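Local atomic coordinates of avidin-related protein 2 (Gallus gallus, PDB entry 1WBI), a protein that binds biotin in a deep pocket at one end of a beta-barrel and, as a member of the avidin family, assembles from four chains. Residues A[10-16]-A[118-124]; A[5-9]-A[56-61]. One frame throughout, in Å; residues are numbered along the deposited sequence. Where two conformers were deposited one is given.

Interaction 1 of 2, residues A[10-16]-A[118-124]; sequences TGEWDND and NNDFTRQ. With BTN (biotin), chain I.
Trp13, Asp14 and Asn15 pair antiparallel with Arg123, Thr122 and Phe121, and the hydrogen-bonded pair in the middle is held from both sides, Asp14 N giving to Thr122 O (2.9 Å) and Thr122 N to Asp14 O (3.0 Å). Beyond this pair, Gln124 N bonds to Glu12 O. On one face of the sheet the Arg123 guanidinium lies with a face against the indole of Trp13, NH2 3.4 Å from CZ2 and the two planes 45° apart. With CG of Arg123 turned away from the backbone N (chi1 -159°) and the chain bent at chi3, NH1 reaches Thr10 O (2.9 Å), nearly in the guanidinium plane; a water joins NH1 to Glu12 N as well. NE pairs with Glu92. A leucine in place of Arg123 would probably leave Thr10 O without this donor, Glu92 without this salt bridge and the outer ring of Trp13 less covered. Pairing of strand 11-15 with strand 114-123 joins the first and last strands and closes the avidin barrel. Farther along the same face, Asn15 CB sits over the Phe121 ring in a CH-pi contact, 3.6 Å from its centroid. The amides of Asn15 and Asn119 stack with planes 13° apart, and both serve biotin: Asn15 ND2 donates to the ureido oxygen O3, while Asn119 OD1 accepts from N1 (2.9 Å). Leu17 and Ser19 hold Asn15 OD1 through their backbone N atoms, which fixes the amide with its NH2 toward the ligand. In the conformer given, Asp16 OD1 accepts Asn119 ND2 (2.9 Å) and Asp120 N from opposite faces of its carboxylate, probably helping to position Asn119. On the other face of the sheet Gln124 NE2 reaches Asp14 OD1 from above the carboxylate plane, and a water ties Asp14 OD2 to Thr122 OG1 and Arg123 O.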
ATOM      1  N   THR A  10      19.787 -16.695   1.737  1.00 14.23           N
ATOM      2  CA  THR A  10      21.220 -16.689   1.427  1.00 14.66           C
ATOM      3  C   THR A  10      21.439 -16.840  -0.063  1.00 14.78           C
ATOM      4  O   THR A  10      20.953 -17.788  -0.698  1.00 15.17           O
ATOM      5  CB  THR A  10      21.959 -17.829   2.170  1.00 15.41           C
ATOM      6  OG1 THR A  10      21.770 -17.673   3.575  1.00 15.60           O
ATOM      7  CG2 THR A  10      23.477 -17.818   1.856  1.00 16.20           C
ATOM      8  N   GLY A  11      22.228 -15.936  -0.618  1.00 14.94           N
ATOM      9  CA  GLY A  11      22.531 -15.971  -2.042  1.00 14.29           C
ATOM     10  C   GLY A  11      22.234 -14.701  -2.805  1.00 14.01           C
ATOM     11  O   GLY A  11      22.053 -13.651  -2.179  1.00 14.12           O
ATOM     12  N   GLU A  12      22.177 -14.796  -4.130  1.00 13.81           N
ATOM     13  CA  GLU A  12      22.119 -13.669  -5.015  1.00 14.26           C
ATOM     14  C   GLU A  12      20.813 -13.701  -5.787  1.00 14.83           C
ATOM     15  O   GLU A  12      20.428 -14.739  -6.348  1.00 14.27           O
ATOM     16  CB  GLU A  12      23.316 -13.689  -5.993  1.00 15.67           C
ATOM     17  CG  GLU A  12      24.671 -13.360  -5.361  1.00 17.39           C
ATOM     18  CD  GLU A  12      25.104 -14.378  -4.332  1.00 17.97           C
ATOM     19  OE1 GLU A  12      25.263 -15.569  -4.706  1.00 19.94           O
ATOM     20  OE2 GLU A  12      25.259 -14.011  -3.169  1.00 18.94           O
ATOM     21  N   TRP A  13      20.164 -12.540  -5.864  1.00 13.66           N
ATOM     22  CA  TRP A  13      18.811 -12.404  -6.400  1.00 14.86           C
ATOM     23  C   TRP A  13      18.722 -11.180  -7.325  1.00 15.41           C
ATOM     24  O   TRP A  13      19.276 -10.141  -6.988  1.00 16.14           O
ATOM     25  CB  TRP A  13      17.803 -12.221  -5.238  1.00 14.51           C
ATOM     26  CG  TRP A  13      17.785 -13.316  -4.231  1.00 13.61           C
ATOM     27  CD1 TRP A  13      18.553 -13.421  -3.097  1.00 14.02           C
ATOM     28  CD2 TRP A  13      16.938 -14.467  -4.239  1.00 13.23           C
ATOM     29  NE1 TRP A  13      18.259 -14.577  -2.438  1.00 14.44           N
ATOM     30  CE2 TRP A  13      17.261 -15.235  -3.112  1.00 12.48           C
ATOM     31  CE3 TRP A  13      15.953 -14.927  -5.103  1.00 12.11           C
ATOM     32  CZ2 TRP A  13      16.600 -16.457  -2.811  1.00 13.50           C
ATOM     33  CZ3 TRP A  13      15.291 -16.129  -4.819  1.00 14.43           C
ATOM     34  CH2 TRP A  13      15.632 -16.882  -3.684  1.00 12.78           C
ATOM     35  N   ASP A  14      18.014 -11.322  -8.444  1.00 13.79           N
ATOM     36  CA  ASP A  14      17.688 -10.269  -9.374  1.00 14.89           C
ATOM     37  C   ASP A  14      16.239  -9.881  -9.148  1.00 13.52           C
ATOM     38  O   ASP A  14      15.455 -10.755  -8.827  1.00 13.09           O
ATOM     39  CB  ASP A  14      17.695 -10.826 -10.850  1.00 15.91           C
ATOM     40  CG  ASP A  14      19.079 -11.185 -11.375  1.00 19.20           C
ATOM     41  OD1 ASP A  14      19.976 -10.332 -11.302  1.00 24.79           O
ATOM     42  OD2 ASP A  14      19.248 -12.335 -11.836  1.00 22.10           O
ATOM     43  N   ASN A  15      15.824  -8.640  -9.387  1.00 12.52           N
ATOM     44  CA  ASN A  15      14.392  -8.350  -9.500  1.00 12.95           C
ATOM     45  C   ASN A  15      13.991  -7.738 -10.799  1.00 13.19           C
ATOM     46  O   ASN A  15      14.869  -7.455 -11.671  1.00 12.52           O
ATOM     47  CB  ASN A  15      13.849  -7.559  -8.280  1.00 12.98           C
ATOM     48  CG  ASN A  15      14.188  -6.066  -8.284  1.00 13.33           C
ATOM     49  OD1 ASN A  15      14.549  -5.470  -9.304  1.00 13.04           O
ATOM     50  ND2 ASN A  15      14.054  -5.459  -7.116  1.00 11.66           N
ATOM     51  N   ASP A  16      12.681  -7.528 -10.946  1.00 12.52           N
ATOM     52  CA  ASP A  16      12.102  -7.084 -12.218  1.00 14.25           C
ATOM     53  C   ASP A  16      12.368  -5.612 -12.556  1.00 14.88           C
ATOM     54  O   ASP A  16      11.972  -5.171 -13.636  1.00 18.73           O
ATOM     55  CB  ASP A  16      10.605  -7.344 -12.219  0.50 14.12           C
ATOM     56  CG  ASP A  16       9.918  -6.673 -11.051  0.50 14.62           C
ATOM     57  OD1 ASP A  16      10.216  -7.057  -9.885  0.50 12.04           O
ATOM     58  OD2 ASP A  16       9.106  -5.763 -11.307  0.50 19.57           O
ATOM     59  N   ASN A 118       5.738  -3.199  -5.846  1.00  9.92           N
ATOM     60  CA  ASN A 118       5.930  -4.632  -5.855  1.00 10.37           C
ATOM     61  C   ASN A 118       7.225  -4.986  -6.539  1.00 10.96           C
ATOM     62  O   ASN A 118       7.754  -4.226  -7.364  1.00 11.95           O
ATOM     63  CB  ASN A 118       4.765  -5.299  -6.597  1.00 10.66           C
ATOM     64  CG  ASN A 118       4.527  -4.709  -7.977  1.00 13.78           C
ATOM     65  OD1 ASN A 118       3.834  -3.711  -8.143  1.00 22.62           O
ATOM     66  ND2 ASN A 118       5.097  -5.345  -8.968  1.00 23.29           N
ATOM     67  N   ASN A 119       7.721  -6.179  -6.266  1.00 11.05           N
ATOM     68  CA  ASN A 119       8.868  -6.704  -6.986  1.00 11.09           C
ATOM     69  C   ASN A 119       8.856  -8.205  -6.894  1.00 11.53           C
ATOM     70  O   ASN A 119       8.596  -8.776  -5.821  1.00 10.38           O
ATOM     71  CB  ASN A 119      10.197  -6.229  -6.424  1.00 11.34           C
ATOM     72  CG  ASN A 119      10.669  -4.877  -6.950  1.00 12.16           C
ATOM     73  OD1 ASN A 119      11.001  -4.041  -6.162  1.00 10.27           O
ATOM     74  ND2 ASN A 119      10.843  -4.730  -8.275  1.00 11.95           N
ATOM     75  N   ASP A 120       9.186  -8.858  -7.982  1.00 10.83           N
ATOM     76  CA  ASP A 120       9.442 -10.300  -7.975  1.00 11.89           C
ATOM     77  C   ASP A 120      10.948 -10.524  -8.106  1.00 11.56           C
ATOM     78  O   ASP A 120      11.610  -9.892  -8.972  1.00 12.48           O
ATOM     79  CB  ASP A 120       8.771 -10.980  -9.137  1.00 12.52           C
ATOM     80  CG  ASP A 120       7.239 -10.959  -9.041  1.00 17.08           C
ATOM     81  OD1 ASP A 120       6.662 -10.580  -8.024  1.00 21.11           O
ATOM     82  OD2 ASP A 120       6.635 -11.451 -10.006  1.00 25.11           O
ATOM     83  N   PHE A 121      11.510 -11.382  -7.274  1.00 11.78           N
ATOM     84  CA  PHE A 121      12.936 -11.714  -7.316  1.00 12.23           C
ATOM     85  C   PHE A 121      13.114 -13.166  -7.717  1.00 12.97           C
ATOM     86  O   PHE A 121      12.336 -14.034  -7.288  1.00 11.65           O
ATOM     87  CB  PHE A 121      13.618 -11.544  -5.967  1.00 11.59           C
ATOM     88  CG  PHE A 121      13.654 -10.116  -5.420  1.00 11.02           C
ATOM     89  CD1 PHE A 121      14.841  -9.398  -5.412  1.00 11.16           C
ATOM     90  CD2 PHE A 121      12.519  -9.519  -4.892  1.00 11.29           C
ATOM     91  CE1 PHE A 121      14.910  -8.138  -4.851  1.00 11.79           C
ATOM     92  CE2 PHE A 121      12.565  -8.275  -4.357  1.00 10.39           C
ATOM     93  CZ  PHE A 121      13.769  -7.551  -4.334  1.00 11.74           C
ATOM     94  N   THR A 122      14.170 -13.427  -8.470  1.00 13.04           N
ATOM     95  CA  THR A 122      14.595 -14.794  -8.815  1.00 14.17           C
ATOM     96  C   THR A 122      16.075 -14.920  -8.513  1.00 14.26           C
ATOM     97  O   THR A 122      16.811 -13.919  -8.436  1.00 13.09           O
ATOM     98  CB  THR A 122      14.338 -15.122 -10.279  1.00 15.03           C
ATOM     99  OG1 THR A 122      14.882 -14.079 -11.088  1.00 18.95           O
ATOM    100  CG2 THR A 122      12.832 -15.242 -10.549  1.00 17.71           C
ATOM    101  N   ARG A 123      16.533 -16.153  -8.349  1.00 15.41           N
ATOM    102  CA  ARG A 123      17.916 -16.407  -7.947  1.00 17.13           C
ATOM    103  C   ARG A 123      18.764 -16.175  -9.178  1.00 18.65           C
ATOM    104  O   ARG A 123      18.369 -16.512 -10.292  1.00 18.09           O
ATOM    105  CB  ARG A 123      18.077 -17.833  -7.383  1.00 17.77           C
ATOM    106  CG  ARG A 123      19.291 -17.994  -6.519  1.00 17.69           C
ATOM    107  CD  ARG A 123      19.406 -19.345  -5.945  1.00 17.07           C
ATOM    108  NE  ARG A 123      18.564 -19.589  -4.768  1.00 15.48           N
ATOM    109  CZ  ARG A 123      18.847 -19.162  -3.545  1.00 14.96           C
ATOM    110  NH1 ARG A 123      19.899 -18.388  -3.300  1.00 17.62           N
ATOM    111  NH2 ARG A 123      18.076 -19.523  -2.552  1.00 14.60           N
ATOM    112  N   GLN A 124      19.917 -15.549  -8.993  1.00 20.71           N
ATOM    113  CA  GLN A 124      20.795 -15.327 -10.123  1.00 22.56           C
ATOM    114  C   GLN A 124      21.283 -16.669 -10.647  1.00 25.51           C
ATOM    115  O   GLN A 124      21.498 -17.621  -9.891  1.00 25.03           O
ATOM    116  CB  GLN A 124      21.971 -14.454  -9.748  1.00 22.89           C
ATOM    117  CG  GLN A 124      21.607 -13.028  -9.429  1.00 23.26           C
ATOM    118  CD  GLN A 124      22.829 -12.104  -9.565  1.00 24.03           C
ATOM    119  OE1 GLN A 124      23.954 -12.560  -9.433  1.00 27.36           O
ATOM    120  NE2 GLN A 124      22.601 -10.854  -9.877  1.00 26.97           N
TER
HETATM  121  C11 BTN I1001      16.210   6.362  -3.341  1.00 14.36           C
HETATM  122  O11 BTN I1001      16.585   7.380  -2.682  1.00 15.64           O
HETATM  123  O12 BTN I1001      15.495   6.534  -4.368  1.00 14.66           O
HETATM  124  C10 BTN I1001      16.647   5.027  -2.834  1.00 13.71           C
HETATM  125  C9  BTN I1001      16.409   3.893  -3.801  1.00 11.81           C
HETATM  126  C8  BTN I1001      14.949   3.390  -3.795  1.00 10.41           C
HETATM  127  C7  BTN I1001      14.817   2.178  -4.727  1.00 11.59           C
HETATM  128  C2  BTN I1001      13.417   1.488  -4.737  1.00  9.92           C
HETATM  129  S1  BTN I1001      13.091   0.504  -3.334  1.00 10.03           S
HETATM  130  C6  BTN I1001      11.623  -0.146  -4.152  1.00 10.80           C
HETATM  131  C5  BTN I1001      12.012  -0.339  -5.610  1.00  8.38           C
HETATM  132  N1  BTN I1001      12.568  -1.640  -5.824  1.00  9.89           N
HETATM  133  C3  BTN I1001      13.840  -1.518  -6.210  1.00  9.37           C
HETATM  134  O3  BTN I1001      14.607  -2.573  -6.492  1.00 10.29           O
HETATM  135  N2  BTN I1001      14.242  -0.290  -6.229  1.00  9.97           N
HETATM  136  C4  BTN I1001      13.159   0.611  -5.953  1.00 10.22           C
HETATM  137  O   HOH W   1      22.222 -17.613  -4.947  1.00 16.56           O
HETATM  138  O   HOH W   2      17.476 -14.428 -11.924  1.00 23.22           O
HETATM  139  O   HOH W   3       8.249  -3.483  -9.903  1.00 34.02           O

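Interaction 2 of 2, residues A[5-9]-A[56-61]; sequences RKCSL and QHKRAS. With SO4 (sulfate ion), chain K; SO4 (sulfate ion), chain L; SO4 (sulfate ion), chain M.
Gln56 carries the close part of this contact, its amide bridging to the backbone of residues 7-9. OE1 accepts from Leu9 N (3.0 Å), and NE2 donates to Cys7 O (3.0 Å), approaching in the plane of that carbonyl. The other N-H of NE2 goes to His57 O, which lies near the amide plane, so the buried amide is gripped at both ends and cannot easily turn over. CG lies between the backbone N and carbonyl carbon (chi1 66°) and the chain then runs extended, which carries the amide across to the other loop; in the conformer given, Leu9 passes it in the opposite direction, with CG 3.4 Å from OE1. A type II turn from Arg5 to Ser8 leads into this packed region.

The outer side is looser and richer in solvent. There the guanidinium of Arg5 has Lys58 O over one face, and NH2 bonds to Arg59 O (3.1 Å) from well above the carbonyl plane. A water accepts from the same NH2 and lies between Lys6 O and Ser61 O. Three sulfates, probably from the crystallisation liquor, border residues 57-61: one is held by His57 ND1 (2.8 Å), by Lys58 N and by the backbone and side chain of Arg59, whose guanidinium also grips a second, while the third meets Ser61 through N and OG.

Inward, Leu9 and Gln56 pack on Phe65 of strand 64-70, and Leu9 also touches Leu94 of strand 92-101. His57 stacks on His70 of the third subunit, and the disulfide from Cys7 to Cys84 fastens the N-terminal segment to strand 77-86.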
ATOM      1  N   ARG A   5      18.960 -25.222   1.518  1.00 21.12           N
ATOM      2  CA  ARG A   5      17.535 -25.426   1.306  1.00 19.32           C
ATOM      3  C   ARG A   5      16.989 -24.439   0.294  1.00 17.78           C
ATOM      4  O   ARG A   5      17.419 -23.283   0.244  1.00 16.79           O
ATOM      5  CB  ARG A   5      16.743 -25.163   2.605  1.00 19.94           C
ATOM      6  CG  ARG A   5      16.518 -26.333   3.490  1.00 22.45           C
ATOM      7  CD  ARG A   5      15.868 -25.921   4.762  1.00 20.39           C
ATOM      8  NE  ARG A   5      14.492 -25.432   4.597  1.00 21.21           N
ATOM      9  CZ  ARG A   5      13.419 -25.945   5.200  1.00 19.26           C
ATOM     10  NH1 ARG A   5      13.510 -27.014   5.989  1.00 19.04           N
ATOM     11  NH2 ARG A   5      12.225 -25.415   4.966  1.00 18.84           N
ATOM     12  N   LYS A   6      15.988 -24.861  -0.456  1.00 14.19           N
ATOM     13  CA  LYS A   6      15.188 -23.922  -1.255  1.00 14.64           C
ATOM     14  C   LYS A   6      14.575 -22.877  -0.328  1.00 14.61           C
ATOM     15  O   LYS A   6      14.148 -23.188   0.780  1.00 13.92           O
ATOM     16  CB  LYS A   6      14.090 -24.667  -2.019  1.00 15.28           C
ATOM     17  CG  LYS A   6      14.587 -25.610  -3.093  1.00 14.30           C
ATOM     18  CD  LYS A   6      15.323 -24.935  -4.242  1.00 14.82           C
ATOM     19  CE  LYS A   6      15.721 -25.953  -5.302  1.00 17.67           C
ATOM     20  NZ  LYS A   6      16.182 -25.217  -6.527  1.00 15.37           N
ATOM     21  N   CYS A   7      14.512 -21.647  -0.794  1.00 13.98           N
ATOM     22  CA  CYS A   7      13.957 -20.520  -0.031  1.00 13.83           C
ATOM     23  C   CYS A   7      14.729 -20.164   1.246  1.00 14.21           C
ATOM     24  O   CYS A   7      14.212 -19.436   2.121  1.00 14.85           O
ATOM     25  CB  CYS A   7      12.452 -20.698   0.228  1.00 14.59           C
ATOM     26  SG  CYS A   7      11.492 -20.565  -1.228  1.00 17.61           S
ATOM     27  N   SER A   8      15.982 -20.606   1.354  1.00 13.00           N
ATOM     28  CA  SER A   8      16.947 -19.885   2.217  1.00 14.39           C
ATOM     29  C   SER A   8      17.315 -18.647   1.447  1.00 14.99           C
ATOM     30  O   SER A   8      17.647 -18.715   0.267  1.00 16.25           O
ATOM     31  CB  SER A   8      18.213 -20.694   2.488  1.00 14.78           C
ATOM     32  OG  SER A   8      19.135 -19.922   3.238  1.00 16.68           O
ATOM     33  N   LEU A   9      17.193 -17.485   2.057  1.00 14.06           N
ATOM     34  CA  LEU A   9      17.416 -16.256   1.308  1.00 14.59           C
ATOM     35  C   LEU A   9      18.903 -16.016   1.016  1.00 14.37           C
ATOM     36  O   LEU A   9      19.202 -15.236   0.117  1.00 13.78           O
ATOM     37  CB  LEU A   9      16.828 -15.073   2.055  0.50 15.08           C
ATOM     38  CG  LEU A   9      15.304 -15.170   2.092  0.50 16.32           C
ATOM     39  CD1 LEU A   9      14.785 -14.050   2.903  0.50 17.70           C
ATOM     40  CD2 LEU A   9      14.739 -15.167   0.660  0.50 16.57           C
ATOM     41  N   GLN A  56      13.547 -14.027   8.066  1.00 10.21           N
ATOM     42  CA  GLN A  56      12.630 -14.970   7.397  1.00 10.35           C
ATOM     43  C   GLN A  56      12.175 -16.018   8.383  1.00 11.54           C
ATOM     44  O   GLN A  56      12.888 -16.337   9.364  1.00 11.81           O
ATOM     45  CB  GLN A  56      13.237 -15.663   6.166  1.00 10.81           C
ATOM     46  CG  GLN A  56      14.399 -16.604   6.482  1.00 12.54           C
ATOM     47  CD  GLN A  56      14.789 -17.449   5.303  1.00 10.56           C
ATOM     48  OE1 GLN A  56      15.865 -17.220   4.726  1.00 14.97           O
ATOM     49  NE2 GLN A  56      13.969 -18.435   4.938  1.00 12.48           N
ATOM     50  N   HIS A  57      11.033 -16.620   8.067  1.00 11.55           N
ATOM     51  CA  HIS A  57      10.646 -17.892   8.690  1.00 12.51           C
ATOM     52  C   HIS A  57      11.537 -19.011   8.150  1.00 13.92           C
ATOM     53  O   HIS A  57      11.865 -19.027   6.991  1.00 14.75           O
ATOM     54  CB  HIS A  57       9.165 -18.165   8.446  1.00 12.42           C
ATOM     55  CG  HIS A  57       8.280 -17.295   9.261  1.00 11.38           C
ATOM     56  ND1 HIS A  57       7.784 -17.688  10.489  1.00 12.42           N
ATOM     57  CD2 HIS A  57       7.775 -16.053   9.033  1.00 12.82           C
ATOM     58  CE1 HIS A  57       7.057 -16.701  10.991  1.00 12.65           C
ATOM     59  NE2 HIS A  57       7.009 -15.717  10.119  1.00 13.52           N
ATOM     60  N   LYS A  58      11.892 -19.954   9.012  1.00 15.38           N
ATOM     61  CA  LYS A  58      12.845 -20.995   8.621  1.00 16.31           C
ATOM     62  C   LYS A  58      12.278 -22.348   8.266  1.00 16.75           C
ATOM     63  O   LYS A  58      12.842 -23.011   7.401  1.00 18.05           O
ATOM     64  CB  LYS A  58      13.877 -21.182   9.704  1.00 18.19           C
ATOM     65  CG  LYS A  58      14.711 -19.962  10.007  1.00 23.43           C
ATOM     66  CD  LYS A  58      16.109 -20.018   9.451  1.00 27.87           C
ATOM     67  CE  LYS A  58      16.958 -21.087  10.063  1.00 29.69           C
ATOM     68  NZ  LYS A  58      18.359 -20.993   9.543  1.00 28.65           N
ATOM     69  N   ARG A  59      11.216 -22.785   8.926  1.00 15.15           N
ATOM     70  CA  ARG A  59      10.711 -24.151   8.746  1.00 15.90           C
ATOM     71  C   ARG A  59       9.820 -24.326   7.549  1.00 15.59           C
ATOM     72  O   ARG A  59       9.776 -25.393   6.944  1.00 16.19           O
ATOM     73  CB  ARG A  59       9.987 -24.596  10.006  1.00 15.60           C
ATOM     74  CG  ARG A  59      10.936 -24.980  11.085  1.00 18.05           C
ATOM     75  CD  ARG A  59      10.183 -25.271  12.353  1.00 16.98           C
ATOM     76  NE  ARG A  59       9.884 -24.026  13.025  1.00 18.75           N
ATOM     77  CZ  ARG A  59       9.142 -23.947  14.120  1.00 22.98           C
ATOM     78  NH1 ARG A  59       8.559 -25.022  14.626  1.00 22.44           N
ATOM     79  NH2 ARG A  59       8.952 -22.770  14.699  1.00 22.66           N
ATOM     80  N   ALA A  60       9.057 -23.290   7.212  1.00 14.71           N
ATOM     81  CA  ALA A  60       8.048 -23.415   6.176  1.00 14.39           C
ATOM     82  C   ALA A  60       8.663 -23.775   4.825  1.00 12.86           C
ATOM     83  O   ALA A  60       9.727 -23.281   4.500  1.00 14.17           O
ATOM     84  CB  ALA A  60       7.275 -22.100   6.078  1.00 14.21           C
ATOM     85  N   SER A  61       8.000 -24.620   4.040  1.00 13.91           N
ATOM     86  CA  SER A  61       8.493 -24.934   2.697  1.00 13.55           C
ATOM     87  C   SER A  61       8.490 -23.699   1.792  1.00 13.66           C
ATOM     88  O   SER A  61       9.372 -23.606   0.911  1.00 13.54           O
ATOM     89  CB  SER A  61       7.663 -26.027   2.041  1.00 13.28           C
ATOM     90  OG  SER A  61       6.365 -25.617   1.833  1.00 19.41           O
TER
HETATM   91  S   SO4 K1125      10.063 -20.304  12.124  1.00 16.38           S
HETATM   92  O1  SO4 K1125       8.662 -20.033  11.771  1.00 20.06           O
HETATM   93  O2  SO4 K1125      10.479 -21.529  11.464  1.00 18.42           O
HETATM   94  O3  SO4 K1125      10.066 -20.410  13.590  1.00 19.28           O
HETATM   95  O4  SO4 K1125      10.921 -19.218  11.693  1.00 19.24           O
HETATM   96  S   SO4 L1126       4.552 -26.378   4.818  0.70 28.71           S
HETATM   97  O1  SO4 L1126       3.567 -25.447   4.278  0.70 32.60           O
HETATM   98  O2  SO4 L1126       4.930 -27.312   3.753  0.70 28.79           O
HETATM   99  O3  SO4 L1126       5.703 -25.618   5.258  0.70 24.21           O
HETATM  100  O4  SO4 L1126       3.904 -27.095   5.907  0.70 32.91           O
HETATM  101  S   SO4 M1127       7.190 -23.636  17.770  0.70 23.13           S
HETATM  102  O1  SO4 M1127       8.305 -23.144  18.573  0.70 28.46           O
HETATM  103  O2  SO4 M1127       7.684 -24.901  17.187  0.70 20.31           O
HETATM  104  O3  SO4 M1127       6.010 -23.806  18.597  0.70 24.33           O
HETATM  105  O4  SO4 M1127       6.887 -22.635  16.741  0.70 25.79           O
HETATM  106  O   HOH W   4      11.920 -24.165   2.124  1.00 16.14           O
HETATM  107  O   HOH W   5      17.519 -19.722   5.623  1.00 28.66           O

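In the fold
The two interactions lie with centres 15 Å apart and alternate along the chain: 5-9 runs straight into 10-16, residues 56-61 follow strand 50-56, and 118-124 comes last. Interaction 1 belongs to the eight-stranded barrel, on the pairing of strands 11-15 and 114-123 that closes it, whereas interaction 2 joins the N-terminal loop to the connection between strands 50-56 and 64-70. They meet at Ser8, whose O accepts Arg123 NH2 at 3.0 Å. The N-terminal part of the chain is thus tied to both the last strand and the 56-61 loop; interaction 1 supplies two of the residues that hydrogen-bond to biotin, while interaction 2 borders the third subunit.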